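Local coordinates for UPF0234 protein XC_3703 (Xanthomonas campestris pv. campestris, PDB 5B7W) that binds the second messenger cyclic di-GMP, regulates virulence and biofilm formation and, without the nucleotide, promotes binding of a LysR-type transcriptional regulator to its target genes, at residues S3-S8 with F156-D161; G44-Q49 with K93-Q98. All blocks are in the same frame, centred on the assembly; numbering follows the deposited sequence.

Contact 1. Residues S3-S8 with F156-D161; sequences SFDVIS and FDNFRD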
ATOM      1  N   SER A   3      12.640  14.725 -15.722  1.00 44.71           N
ATOM      2  CA  SER A   3      11.512  13.844 -15.465  1.00 48.22           C
ATOM      3  C   SER A   3      11.758  13.035 -14.200  1.00 44.50           C
ATOM      4  O   SER A   3      12.889  12.909 -13.723  1.00 40.74           O
ATOM      5  CB  SER A   3      11.253  12.903 -16.648  1.00 46.99           C
ATOM      6  OG  SER A   3      12.304  11.964 -16.791  1.00 41.85           O
ATOM      7  N   PHE A   4      10.669  12.490 -13.664  1.00 46.94           N
ATOM      8  CA  PHE A   4      10.719  11.574 -12.535  1.00 41.84           C
ATOM      9  C   PHE A   4       9.575  10.582 -12.687  1.00 38.99           C
ATOM     10  O   PHE A   4       8.703  10.735 -13.546  1.00 36.38           O
ATOM     11  CB  PHE A   4      10.633  12.316 -11.196  1.00 36.10           C
ATOM     12  CG  PHE A   4       9.298  12.956 -10.942  1.00 44.68           C
ATOM     13  CD1 PHE A   4       9.016  14.219 -11.435  1.00 48.89           C
ATOM     14  CD2 PHE A   4       8.326  12.297 -10.208  1.00 43.35           C
ATOM     15  CE1 PHE A   4       7.789  14.810 -11.205  1.00 46.86           C
ATOM     16  CE2 PHE A   4       7.098  12.883  -9.974  1.00 43.39           C
ATOM     17  CZ  PHE A   4       6.828  14.140 -10.475  1.00 48.43           C
ATOM     18  N   ASP A   5       9.581   9.561 -11.837  1.00 38.19           N
ATOM     19  CA  ASP A   5       8.560   8.523 -11.856  1.00 34.49           C
ATOM     20  C   ASP A   5       7.707   8.607 -10.600  1.00 29.92           C
ATOM     21  O   ASP A   5       8.237   8.704  -9.488  1.00 30.61           O
ATOM     22  CB  ASP A   5       9.188   7.133 -11.967  1.00 33.15           C
ATOM     23  CG  ASP A   5       9.457   6.728 -13.401  1.00 37.09           C
ATOM     24  OD1 ASP A   5       8.922   7.388 -14.315  1.00 37.99           O
ATOM     25  OD2 ASP A   5      10.197   5.746 -13.612  1.00 41.85           O
ATOM     26  N   VAL A   6       6.392   8.578 -10.782  1.00 29.11           N
ATOM     27  CA  VAL A   6       5.456   8.388  -9.682  1.00 33.07           C
ATOM     28  C   VAL A   6       5.226   6.891  -9.538  1.00 35.73           C
ATOM     29  O   VAL A   6       4.731   6.239 -10.464  1.00 32.82           O
ATOM     30  CB  VAL A   6       4.136   9.131  -9.929  1.00 39.30           C
ATOM     31  CG1 VAL A   6       3.220   9.002  -8.719  1.00 39.46           C
ATOM     32  CG2 VAL A   6       4.401  10.592 -10.253  1.00 41.97           C
ATOM     33  N   ILE A   7       5.602   6.339  -8.387  1.00 30.11           N
ATOM     34  CA  ILE A   7       5.506   4.906  -8.159  1.00 33.13           C
ATOM     35  C   ILE A   7       4.657   4.653  -6.923  1.00 34.91           C
ATOM     36  O   ILE A   7       4.394   5.549  -6.115  1.00 29.07           O
ATOM     37  CB  ILE A   7       6.889   4.241  -8.004  1.00 27.21           C
ATOM     38  CG1 ILE A   7       7.593   4.758  -6.747  1.00 28.29           C
ATOM     39  CG2 ILE A   7       7.741   4.482  -9.238  1.00 28.82           C
ATOM     40  CD1 ILE A   7       8.952   4.136  -6.511  1.00 28.92           C
ATOM     41  N   SER A   8       4.222   3.402  -6.789  1.00 30.11           N
ATOM     42  CA  SER A   8       3.501   2.926  -5.608  1.00 34.77           C
ATOM     43  C   SER A   8       4.043   1.528  -5.324  1.00 39.48           C
ATOM     44  O   SER A   8       3.531   0.533  -5.843  1.00 46.11           O
ATOM     45  CB  SER A   8       1.997   2.921  -5.825  1.00 29.85           C
ATOM     46  OG  SER A   8       1.321   2.638  -4.612  1.00 37.88           O
ATOM     47  N   PHE A 156       8.371   8.764  -5.187  1.00 37.84           N
ATOM     48  CA  PHE A 156       8.923   9.416  -6.366  1.00 35.65           C
ATOM     49  C   PHE A 156      10.410   9.116  -6.453  1.00 39.27           C
ATOM     50  O   PHE A 156      11.138   9.283  -5.469  1.00 43.54           O
ATOM     51  CB  PHE A 156       8.681  10.930  -6.316  1.00 36.93           C
ATOM     52  CG  PHE A 156       7.284  11.308  -5.908  1.00 31.24           C
ATOM     53  CD1 PHE A 156       6.280  11.428  -6.854  1.00 35.30           C
ATOM     54  CD2 PHE A 156       6.970  11.530  -4.576  1.00 34.50           C
ATOM     55  CE1 PHE A 156       4.995  11.769  -6.481  1.00 28.63           C
ATOM     56  CE2 PHE A 156       5.688  11.869  -4.197  1.00 32.84           C
ATOM     57  CZ  PHE A 156       4.698  11.989  -5.150  1.00 35.84           C
ATOM     58  N   ASP A 157      10.857   8.672  -7.624  1.00 34.67           N
ATOM     59  CA  ASP A 157      12.252   8.301  -7.825  1.00 42.09           C
ATOM     60  C   ASP A 157      12.586   8.441  -9.307  1.00 37.60           C
ATOM     61  O   ASP A 157      11.802   8.990 -10.088  1.00 41.84           O
ATOM     62  CB  ASP A 157      12.518   6.880  -7.312  1.00 46.86           C
ATOM     63  CG  ASP A 157      11.849   5.811  -8.162  1.00 41.01           C
ATOM     64  OD1 ASP A 157      10.890   6.130  -8.898  1.00 43.88           O
ATOM     65  OD2 ASP A 157      12.283   4.643  -8.091  1.00 40.80           O
ATOM     66  N   ASN A 158      13.760   7.931  -9.689  1.00 36.82           N
ATOM     67  CA  ASN A 158      14.209   7.892 -11.081  1.00 40.37           C
ATOM     68  C   ASN A 158      14.198   9.287 -11.707  1.00 44.44           C
ATOM     69  O   ASN A 158      13.726   9.492 -12.826  1.00 39.28           O
ATOM     70  CB  ASN A 158      13.368   6.910 -11.900  1.00 41.84           C
ATOM     71  CG  ASN A 158      14.062   6.472 -13.175  1.00 45.63           C
ATOM     72  OD1 ASN A 158      13.419   6.245 -14.200  1.00 45.23           O
ATOM     73  ND2 ASN A 158      15.385   6.357 -13.119  1.00 43.23           N
ATOM     74  N   PHE A 159      14.731  10.254 -10.964  1.00 48.85           N
ATOM     75  CA  PHE A 159      14.840  11.625 -11.450  1.00 55.81           C
ATOM     76  C   PHE A 159      15.909  11.689 -12.534  1.00 56.44           C
ATOM     77  O   PHE A 159      17.097  11.489 -12.259  1.00 60.06           O
ATOM     78  CB  PHE A 159      15.172  12.569 -10.297  1.00 60.43           C
ATOM     79  CG  PHE A 159      14.042  12.766  -9.324  1.00 59.09           C
ATOM     80  CD1 PHE A 159      13.688  11.764  -8.432  1.00 58.74           C
ATOM     81  CD2 PHE A 159      13.337  13.958  -9.297  1.00 56.40           C
ATOM     82  CE1 PHE A 159      12.650  11.947  -7.538  1.00 56.65           C
ATOM     83  CE2 PHE A 159      12.299  14.148  -8.404  1.00 50.75           C
ATOM     84  CZ  PHE A 159      11.956  13.140  -7.523  1.00 57.15           C
ATOM     85  N   ARG A 160      15.493  11.963 -13.768  1.00 50.16           N
ATOM     86  CA  ARG A 160      16.399  12.029 -14.903  1.00 48.40           C
ATOM     87  C   ARG A 160      16.344  13.413 -15.536  1.00 51.11           C
ATOM     88  O   ARG A 160      15.335  14.117 -15.441  1.00 48.40           O
ATOM     89  CB  ARG A 160      16.056  10.962 -15.953  1.00 52.76           C
ATOM     90  CG  ARG A 160      16.014   9.543 -15.403  1.00 59.83           C
ATOM     91  CD  ARG A 160      15.935   8.502 -16.514  1.00 61.60           C
ATOM     92  NE  ARG A 160      14.820   8.734 -17.427  1.00 66.81           N
ATOM     93  CZ  ARG A 160      14.955   9.154 -18.681  1.00 72.58           C
ATOM     94  NH1 ARG A 160      16.162   9.386 -19.177  1.00 79.67           N
ATOM     95  NH2 ARG A 160      13.884   9.338 -19.441  1.00 73.15           N
ATOM     96  N   ASP A 161      17.441  13.794 -16.180  1.00 64.45           N
ATOM     97  CA  ASP A 161      17.520  15.076 -16.869  1.00 73.54           C
ATOM     98  C   ASP A 161      18.275  14.931 -18.185  1.00 76.35           C
ATOM     99  O   ASP A 161      18.448  13.822 -18.692  1.00 76.20           O
ATOM    100  CB  ASP A 161      18.196  16.125 -15.984  1.00 77.59           C
ATOM    101  CG  ASP A 161      19.614  15.744 -15.610  1.00 81.55           C
ATOM    102  OD1 ASP A 161      19.790  15.014 -14.613  1.00 81.15           O
ATOM    103  OD2 ASP A 161      20.551  16.173 -16.316  1.00 84.00           O
TER
HETATM  104  O   HOH W   1      11.126   4.239 -11.402  1.00 33.77           O
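Phe4 and Phe159 meet where the first and last strands of the chain, 3-7 and 155-160, pair antiparallel at one side of the RRM-like sheet of domain I. Ser3 with Arg160 and Asp5 with Asp157 are hydrogen-bonded pairs, each joined by two backbone bonds; between them the register slips by one residue, a beta bulge at which Asn158 adopts positive phi.

The Phe4 side chain can be followed outward. CB sits over the face of the Phe159 ring, 3.7 Å from its centroid and 12° off the normal, a CH-pi contact. CG comes next to CE2 of Phe159, but the two rings, though nearly parallel, are slid so far apart that they scarcely overlap. CD2 passes CB and CD1 of Phe156, and Phe4 CE2 closes on Phe156 CD1 at 3.5 Å, the ring planes turned 67° apart. With chi1 at 68°, CG stands between the backbone N and carbonyl carbon, which carries the ring alongside both phenylalanines. Val6 CG2 reaches the edge of the Phe156 ring, completing an apolar patch that Leu138, Ile142 and Leu145 of helix 135-146 cover. The side chain of Phe159 also comes within about 4 Å of that of Arg135, which like Asp161 probably takes part in binding cyclic di-GMP.

The opposite face carries Asp5 and Asp157, with Ile7 packed against the Asp157 carboxylate. Asp5 OD2 and Asn158 OD1 approach to 3.3 Å as two acceptors, and Arg129 NH1 of the neighbouring strand binds both, as a salt bridge to the first and a hydrogen bond to the second. The carboxylates of Asp5 and Asp157 do not touch (OD2 to OD1 4.8 Å), and one water donates to both, 2.8 Å from Asp5 OD2 and 3.1 Å from Asp157 OD1.

Contact 2. Residues G44-Q49 with K93-Q98; sequences GKVINQ and KVTVKQ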
ATOM      1  N   GLY A  44       3.943 -12.424  -1.894  1.00 45.64           N
ATOM      2  CA  GLY A  44       4.364 -11.059  -1.649  1.00 36.45           C
ATOM      3  C   GLY A  44       3.326 -10.014  -1.988  1.00 41.68           C
ATOM      4  O   GLY A  44       3.672  -8.844  -2.170  1.00 43.02           O
ATOM      5  N   LYS A  45       2.059 -10.404  -2.080  1.00 45.23           N
ATOM      6  CA  LYS A  45       0.972  -9.506  -2.451  1.00 40.63           C
ATOM      7  C   LYS A  45      -0.228  -9.606  -1.524  1.00 34.80           C
ATOM      8  O   LYS A  45      -0.863  -8.588  -1.238  1.00 36.55           O
ATOM      9  CB  LYS A  45       0.520  -9.791  -3.896  1.00 47.59           C
ATOM     10  CG  LYS A  45       1.623  -9.696  -4.934  1.00 61.68           C
ATOM     11  CD  LYS A  45       1.146 -10.196  -6.289  1.00 68.55           C
ATOM     12  CE  LYS A  45       2.177  -9.926  -7.374  1.00 69.30           C
ATOM     13  NZ  LYS A  45       2.984  -8.708  -7.090  1.00 70.55           N
ATOM     14  N   VAL A  46      -0.560 -10.804  -1.050  1.00 32.37           N
ATOM     15  CA  VAL A  46      -1.774 -11.046  -0.282  1.00 32.44           C
ATOM     16  C   VAL A  46      -1.388 -11.474   1.126  1.00 33.29           C
ATOM     17  O   VAL A  46      -0.543 -12.359   1.302  1.00 45.37           O
ATOM     18  CB  VAL A  46      -2.661 -12.112  -0.954  1.00 41.27           C
ATOM     19  CG1 VAL A  46      -3.824 -12.487  -0.048  1.00 50.09           C
ATOM     20  CG2 VAL A  46      -3.162 -11.609  -2.298  1.00 39.80           C
ATOM     21  N   ILE A  47      -2.005 -10.845   2.121  1.00 32.48           N
ATOM     22  CA  ILE A  47      -1.865 -11.234   3.518  1.00 34.28           C
ATOM     23  C   ILE A  47      -3.181 -11.870   3.944  1.00 35.33           C
ATOM     24  O   ILE A  47      -4.220 -11.199   3.988  1.00 32.97           O
ATOM     25  CB  ILE A  47      -1.512 -10.042   4.419  1.00 35.05           C
ATOM     26  CG1 ILE A  47      -0.175  -9.429   4.000  1.00 38.12           C
ATOM     27  CG2 ILE A  47      -1.468 -10.476   5.877  1.00 32.29           C
ATOM     28  CD1 ILE A  47       0.237  -8.245   4.845  1.00 32.18           C
ATOM     29  N   ASN A  48      -3.143 -13.161   4.253  1.00 30.63           N
ATOM     30  CA  ASN A  48      -4.328 -13.885   4.691  1.00 33.16           C
ATOM     31  C   ASN A  48      -4.384 -13.889   6.214  1.00 32.57           C
ATOM     32  O   ASN A  48      -3.462 -14.382   6.873  1.00 34.93           O
ATOM     33  CB  ASN A  48      -4.327 -15.312   4.145  1.00 26.62           C
ATOM     34  CG  ASN A  48      -4.696 -15.372   2.676  1.00 37.91           C
ATOM     35  OD1 ASN A  48      -5.719 -14.827   2.259  1.00 45.36           O
ATOM     36  ND2 ASN A  48      -3.864 -16.033   1.881  1.00 42.10           N
ATOM     37  N   GLN A  49      -5.454 -13.327   6.765  1.00 32.75           N
ATOM     38  CA  GLN A  49      -5.709 -13.352   8.197  1.00 33.82           C
ATOM     39  C   GLN A  49      -6.739 -14.428   8.502  1.00 29.40           C
ATOM     40  O   GLN A  49      -7.724 -14.580   7.774  1.00 38.99           O
ATOM     41  CB  GLN A  49      -6.211 -11.994   8.695  1.00 26.78           C
ATOM     42  CG  GLN A  49      -5.454 -10.798   8.140  1.00 32.40           C
ATOM     43  CD  GLN A  49      -5.873  -9.493   8.792  1.00 30.66           C
ATOM     44  OE1 GLN A  49      -5.089  -8.861   9.501  1.00 30.29           O
ATOM     45  NE2 GLN A  49      -7.115  -9.087   8.561  1.00 27.38           N
ATOM     46  N   LYS A  93      -8.862 -11.745   3.398  1.00 40.39           N
ATOM     47  CA  LYS A  93      -7.768 -11.507   2.469  1.00 42.33           C
ATOM     48  C   LYS A  93      -7.473 -10.014   2.401  1.00 40.51           C
ATOM     49  O   LYS A  93      -8.373  -9.210   2.134  1.00 42.67           O
ATOM     50  CB  LYS A  93      -8.117 -12.049   1.081  1.00 45.59           C
ATOM     51  CG  LYS A  93      -7.271 -11.496  -0.049  1.00 48.42           C
ATOM     52  CD  LYS A  93      -7.664 -12.125  -1.375  1.00 54.59           C
ATOM     53  CE  LYS A  93      -6.832 -11.573  -2.520  1.00 62.35           C
ATOM     54  NZ  LYS A  93      -7.081 -12.306  -3.792  1.00 63.51           N
ATOM     55  N   VAL A  94      -6.219  -9.647   2.650  1.00 34.13           N
ATOM     56  CA  VAL A  94      -5.769  -8.261   2.589  1.00 38.67           C
ATOM     57  C   VAL A  94      -4.770  -8.157   1.445  1.00 45.78           C
ATOM     58  O   VAL A  94      -3.689  -8.756   1.494  1.00 45.69           O
ATOM     59  CB  VAL A  94      -5.147  -7.801   3.914  1.00 35.10           C
ATOM     60  CG1 VAL A  94      -4.832  -6.311   3.861  1.00 39.11           C
ATOM     61  CG2 VAL A  94      -6.075  -8.116   5.074  1.00 28.44           C
ATOM     62  N   THR A  95      -5.131  -7.400   0.412  1.00 45.13           N
ATOM     63  CA  THR A  95      -4.266  -7.205  -0.744  1.00 42.37           C
ATOM     64  C   THR A  95      -3.341  -6.021  -0.487  1.00 39.29           C
ATOM     65  O   THR A  95      -3.808  -4.904  -0.240  1.00 42.86           O
ATOM     66  CB  THR A  95      -5.090  -6.972  -2.011  1.00 43.30           C
ATOM     67  OG1 THR A  95      -5.848  -8.149  -2.316  1.00 40.42           O
ATOM     68  CG2 THR A  95      -4.178  -6.641  -3.187  1.00 37.60           C
ATOM     69  N   VAL A  96      -2.034  -6.271  -0.538  1.00 38.68           N
ATOM     70  CA  VAL A  96      -1.047  -5.203  -0.449  1.00 45.14           C
ATOM     71  C   VAL A  96      -0.893  -4.591  -1.834  1.00 44.25           C
ATOM     72  O   VAL A  96      -0.119  -5.086  -2.661  1.00 40.44           O
ATOM     73  CB  VAL A  96       0.297  -5.720   0.096  1.00 41.79           C
ATOM     74  CG1 VAL A  96       1.284  -4.573   0.251  1.00 43.02           C
ATOM     75  CG2 VAL A  96       0.090  -6.432   1.424  1.00 31.37           C
ATOM     76  N   LYS A  97      -1.640  -3.521  -2.097  1.00 39.06           N
ATOM     77  CA  LYS A  97      -1.663  -2.925  -3.427  1.00 39.40           C
ATOM     78  C   LYS A  97      -0.312  -2.303  -3.760  1.00 31.28           C
ATOM     79  O   LYS A  97       0.263  -1.564  -2.953  1.00 34.05           O
ATOM     80  CB  LYS A  97      -2.766  -1.872  -3.518  1.00 41.38           C
ATOM     81  CG  LYS A  97      -4.174  -2.420  -3.341  1.00 43.24           C
ATOM     82  CD  LYS A  97      -5.205  -1.301  -3.330  1.00 52.62           C
ATOM     83  CE  LYS A  97      -4.890  -0.258  -2.269  1.00 52.72           C
ATOM     84  NZ  LYS A  97      -5.885   0.852  -2.257  1.00 45.63           N
ATOM     85  N   GLN A  98       0.197  -2.617  -4.951  1.00 29.11           N
ATOM     86  CA  GLN A  98       1.448  -2.072  -5.459  1.00 37.43           C
ATOM     87  C   GLN A  98       1.293  -1.790  -6.945  1.00 42.80           C
ATOM     88  O   GLN A  98       0.552  -2.482  -7.650  1.00 54.46           O
ATOM     89  CB  GLN A  98       2.630  -3.030  -5.228  1.00 43.06           C
ATOM     90  CG  GLN A  98       2.765  -3.530  -3.798  1.00 52.71           C
ATOM     91  CD  GLN A  98       3.265  -4.958  -3.717  1.00 60.35           C
ATOM     92  OE1 GLN A  98       4.464  -5.217  -3.818  1.00 47.83           O
ATOM     93  NE2 GLN A  98       2.341  -5.898  -3.536  1.00 65.97           N
TER
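Ile47 and Val94 form the hydrogen-bonded pair at the middle of this antiparallel contact between strands 46-51 and 90-96, whose short segments run at 159° to each other. Ile47 N points almost straight at Val94 O, 2.8 Å away with an N-H...O angle of 177°, while Val94 N returns a bond to Ile47 O. Two residues further on, Val96 N donates to Lys45 O at 2.7 Å.

The tightly enclosed side is that of Ile47, Val94 and Val96. Ile47 places CG1 anti to its carbonyl carbon (chi1 -61°) and extends onward, which brings CD1 obliquely across to Val96 CG2, 3.9 Å away. Val94 CG2 instead meets the amide end of Gln49, lying 3.8 Å from Gln49 NE2. That buried amide is served by Thr61 of helix 54-70, to whose OG1 NE2 donates. Leu64 of the same helix, with Leu15 and Val19 of helix 12-26, closes over Ile47.

The opposite side is more open to solvent, though its side chains are no farther apart. Lys93 runs fully extended over Val46, its CG 3.6 Å from Val46 CG1 and its CE 3.7 Å from Val46 CG2, so that methylenes rather than the ammonium group make the contact. At the end of the pairing Gln98 bends at chi2 and turns NE2 back onto Val96 O, a 2.7 Å bond within its own segment; the same NE2 lies near Gly44 O and Lys45, without a hydrogen bond to either.

Lys45 and Val46 both face Glu42, a classic beta bulge at the turn from strand 38-42. A four-stranded antiparallel sheet with two helices packed on one side is the RRM-like topology of domain II.

Overall arrangement
Contacts 1 and 2 each pair two antiparallel strands of a four-stranded sheet, one in each of the two RRM-like domains, with centres 25 Å apart. Contact 2 joins the two inner strands of its sheet; contact 1 includes the outermost strand 155-160, and its centre lies about 18 Å from the chain centre against 9 Å for contact 2. Both mix buried with exposed residues. Their helix-facing sides differ, aromatic rings in contact 1 and branched aliphatics in contact 2. On the opposite faces, contact 1 gathers carboxylates round Arg129, whereas contact 2 carries lysine, threonine, asparagine and valine. Contact 1 also includes Asp161, a probable nucleotide-binding residue; contact 2 lies away from such positions. Ser8 O touches Gln98 CB between domains.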